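Side-chain contact in uncharacterized hypothetical protein (Parabacteroides merdae, PDB 4EI0), which is of unknown function but belongs to the DUF4466 family and folds largely as antiparallel beta sheets: residues B[58-63]-B[118-123]. Residues are numbered along the deposited sequence; the frame is centred on the assembly and turned at random.
Sequences SSIAGA and EEARGK
I60 reaches across from segment 58-63 onto E119, A120 and K123, bridging two crossovers of a beta sandwich. Strand 51-58 of one antiparallel sheet leads through the first loop to strand 67-75 of the other; strand 107-115 returns through 118-123 to strand 124-133. The tight part is where the I60 branches meet E119 and A120. The CG2 methyl, anti to the backbone N, lies 3.3 Å from E119 CG, unusually close for two carbons; with chi1 at 97°, off any staggered value, the E119 side chain is probably strained or its placement doubtful. The two side chains run obliquely past each other. The other branch carries CD1 inward to A120, 4.0 Å from CB, with V125 and P117 adding apolar cover. CD1 also lies 4.0 Å from K123 CD, but there the packing thins: the lysine chain bends at its end and takes its ammonium away from the loop. Trimming I60 to an alanine removes both branches and is likely to cost the A120 methyl one apolar neighbour and E119 CG its cover by CG2, opening a gap between the crossovers. The solvent side is looser and polar, spanned by a water that donates to A61 O at 2.6 Å and to E119 OE2 at 3.0 Å. Each segment also has its own internal brace. S58 OG donates to I60 O from above the carbonyl plane. R121, also salt-bridged to D152, grips E118 side-on: NE meets OE2 of E118 almost straight, at 176°, and NH2 takes the syn lone pair of OE1 at 2.7 Å.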
ATOM      1  N   SER B  58      -9.168 -20.584  15.544  1.00 41.51           N
ATOM      2  CA  SER B  58      -9.930 -21.565  14.742  1.00 42.95           C
ATOM      3  C   SER B  58     -10.683 -22.503  15.654  1.00 49.07           C
ATOM      4  O   SER B  58     -10.302 -22.676  16.809  1.00 52.50           O
ATOM      5  CB  SER B  58      -9.004 -22.424  13.874  1.00 41.54           C
ATOM      6  OG  SER B  58      -8.097 -23.107  14.688  1.00 47.98           O
ATOM      7  N   SER B  59     -11.721 -23.143  15.125  1.00 50.49           N
ATOM      8  CA  SER B  59     -12.572 -24.009  15.946  1.00 43.86           C
ATOM      9  C   SER B  59     -11.932 -25.401  16.110  1.00 42.26           C
ATOM     10  O   SER B  59     -12.274 -26.097  17.016  1.00 46.53           O
ATOM     11  CB  SER B  59     -13.982 -24.126  15.346  1.00 45.10           C
ATOM     12  OG  SER B  59     -13.915 -24.682  14.070  1.00 47.96           O
ATOM     13  N   ILE B  60     -11.037 -25.780  15.216  1.00 43.85           N
ATOM     14  CA  ILE B  60     -10.251 -26.997  15.338  1.00 42.19           C
ATOM     15  C   ILE B  60      -8.816 -26.535  15.060  1.00 46.97           C
ATOM     16  O   ILE B  60      -8.529 -25.862  14.049  1.00 44.72           O
ATOM     17  CB  ILE B  60     -10.673 -28.061  14.311  1.00 41.86           C
ATOM     18  CG1 ILE B  60     -12.110 -28.565  14.556  1.00 44.34           C
ATOM     19  CG2 ILE B  60      -9.719 -29.219  14.369  1.00 49.03           C
ATOM     20  CD1 ILE B  60     -12.648 -29.398  13.405  1.00 48.13           C
ATOM     21  N   ALA B  61      -7.901 -26.904  15.943  1.00 46.86           N
ATOM     22  CA  ALA B  61      -6.538 -26.424  15.856  1.00 47.10           C
ATOM     23  C   ALA B  61      -5.914 -26.793  14.536  1.00 46.86           C
ATOM     24  O   ALA B  61      -5.996 -27.935  14.118  1.00 45.15           O
ATOM     25  CB  ALA B  61      -5.721 -27.025  16.995  1.00 47.58           C
ATOM     26  N   GLY B  62      -5.235 -25.859  13.898  1.00 39.31           N
ATOM     27  CA  GLY B  62      -4.642 -26.136  12.604  1.00 41.31           C
ATOM     28  C   GLY B  62      -3.435 -27.053  12.699  1.00 44.34           C
ATOM     29  O   GLY B  62      -2.837 -27.123  13.751  1.00 43.93           O
ATOM     30  N   ALA B  63      -3.048 -27.723  11.609  1.00 46.71           N
ATOM     31  CA  ALA B  63      -1.800 -28.502  11.598  1.00 47.54           C
ATOM     32  C   ALA B  63      -0.605 -27.555  11.669  1.00 54.11           C
ATOM     33  O   ALA B  63      -0.720 -26.348  11.385  1.00 48.62           O
ATOM     34  CB  ALA B  63      -1.680 -29.377  10.327  1.00 40.50           C
ATOM     35  N   GLU B 118      -5.784 -33.491  10.138  1.00 42.50           N
ATOM     36  CA  GLU B 118      -6.513 -34.772  10.066  1.00 39.22           C
ATOM     37  C   GLU B 118      -7.781 -34.759  10.907  1.00 49.53           C
ATOM     38  O   GLU B 118      -8.807 -35.274  10.489  1.00 43.17           O
ATOM     39  CB  GLU B 118      -5.598 -35.926  10.513  1.00 44.98           C
ATOM     40  CG  GLU B 118      -6.269 -37.310  10.560  1.00 43.54           C
ATOM     41  CD  GLU B 118      -6.842 -37.709   9.197  1.00 48.94           C
ATOM     42  OE1 GLU B 118      -6.263 -37.364   8.161  1.00 52.06           O
ATOM     43  OE2 GLU B 118      -7.897 -38.329   9.150  1.00 58.32           O
ATOM     44  N   GLU B 119      -7.722 -34.185  12.099  1.00 49.26           N
ATOM     45  CA  GLU B 119      -8.911 -34.183  12.953  1.00 41.68           C
ATOM     46  C   GLU B 119     -10.093 -33.367  12.388  1.00 43.58           C
ATOM     47  O   GLU B 119     -11.200 -33.505  12.880  1.00 44.73           O
ATOM     48  CB  GLU B 119      -8.550 -33.787  14.405  1.00 52.47           C
ATOM     49  CG  GLU B 119      -8.746 -32.345  14.810  1.00 77.50           C
ATOM     50  CD  GLU B 119      -8.887 -32.167  16.329  1.00 85.55           C
ATOM     51  OE1 GLU B 119      -9.976 -32.450  16.871  1.00 81.96           O
ATOM     52  OE2 GLU B 119      -7.930 -31.715  16.992  1.00 84.10           O
ATOM     53  N   ALA B 120      -9.869 -32.514  11.370  1.00 46.22           N
ATOM     54  CA  ALA B 120     -10.965 -31.740  10.762  1.00 46.31           C
ATOM     55  C   ALA B 120     -11.670 -32.528   9.646  1.00 44.07           C
ATOM     56  O   ALA B 120     -12.669 -32.052   9.141  1.00 46.75           O
ATOM     57  CB  ALA B 120     -10.485 -30.402  10.226  1.00 40.52           C
ATOM     58  N   ARG B 121     -11.172 -33.719   9.283  1.00 43.25           N
ATOM     59  CA  ARG B 121     -11.689 -34.454   8.091  1.00 45.62           C
ATOM     60  C   ARG B 121     -13.177 -34.661   8.220  1.00 48.08           C
ATOM     61  O   ARG B 121     -13.659 -35.073   9.273  1.00 43.03           O
ATOM     62  CB  ARG B 121     -11.018 -35.830   7.942  1.00 47.35           C
ATOM     63  CG  ARG B 121     -11.395 -36.587   6.686  1.00 44.71           C
ATOM     64  CD  ARG B 121     -10.831 -37.991   6.651  1.00 43.18           C
ATOM     65  NE  ARG B 121      -9.373 -37.953   6.640  1.00 42.52           N
ATOM     66  CZ  ARG B 121      -8.625 -37.712   5.568  1.00 51.15           C
ATOM     67  NH1 ARG B 121      -9.144 -37.591   4.351  1.00 45.96           N
ATOM     68  NH2 ARG B 121      -7.339 -37.614   5.704  1.00 44.35           N
ATOM     69  N   GLY B 122     -13.916 -34.343   7.168  1.00 45.93           N
ATOM     70  CA  GLY B 122     -15.358 -34.427   7.237  1.00 55.73           C
ATOM     71  C   GLY B 122     -16.067 -33.508   8.199  1.00 51.91           C
ATOM     72  O   GLY B 122     -17.250 -33.684   8.356  1.00 49.87           O
ATOM     73  N   LYS B 123     -15.405 -32.519   8.830  1.00 44.66           N
ATOM     74  CA  LYS B 123     -16.122 -31.663   9.819  1.00 53.84           C
ATOM     75  C   LYS B 123     -16.222 -30.245   9.290  1.00 52.59           C
ATOM     76  O   LYS B 123     -15.831 -29.994   8.187  1.00 51.33           O
ATOM     77  CB  LYS B 123     -15.412 -31.677  11.167  1.00 54.69           C
ATOM     78  CG  LYS B 123     -15.383 -33.029  11.849  1.00 57.12           C
ATOM     79  CD  LYS B 123     -14.365 -33.025  12.973  1.00 72.59           C
ATOM     80  CE  LYS B 123     -14.031 -34.426  13.454  1.00 84.08           C
ATOM     81  NZ  LYS B 123     -15.161 -34.974  14.205  1.00 79.87           N
TER
HETATM   82  O   HOH W   1      -6.085 -30.325  15.107  1.00 54.52           O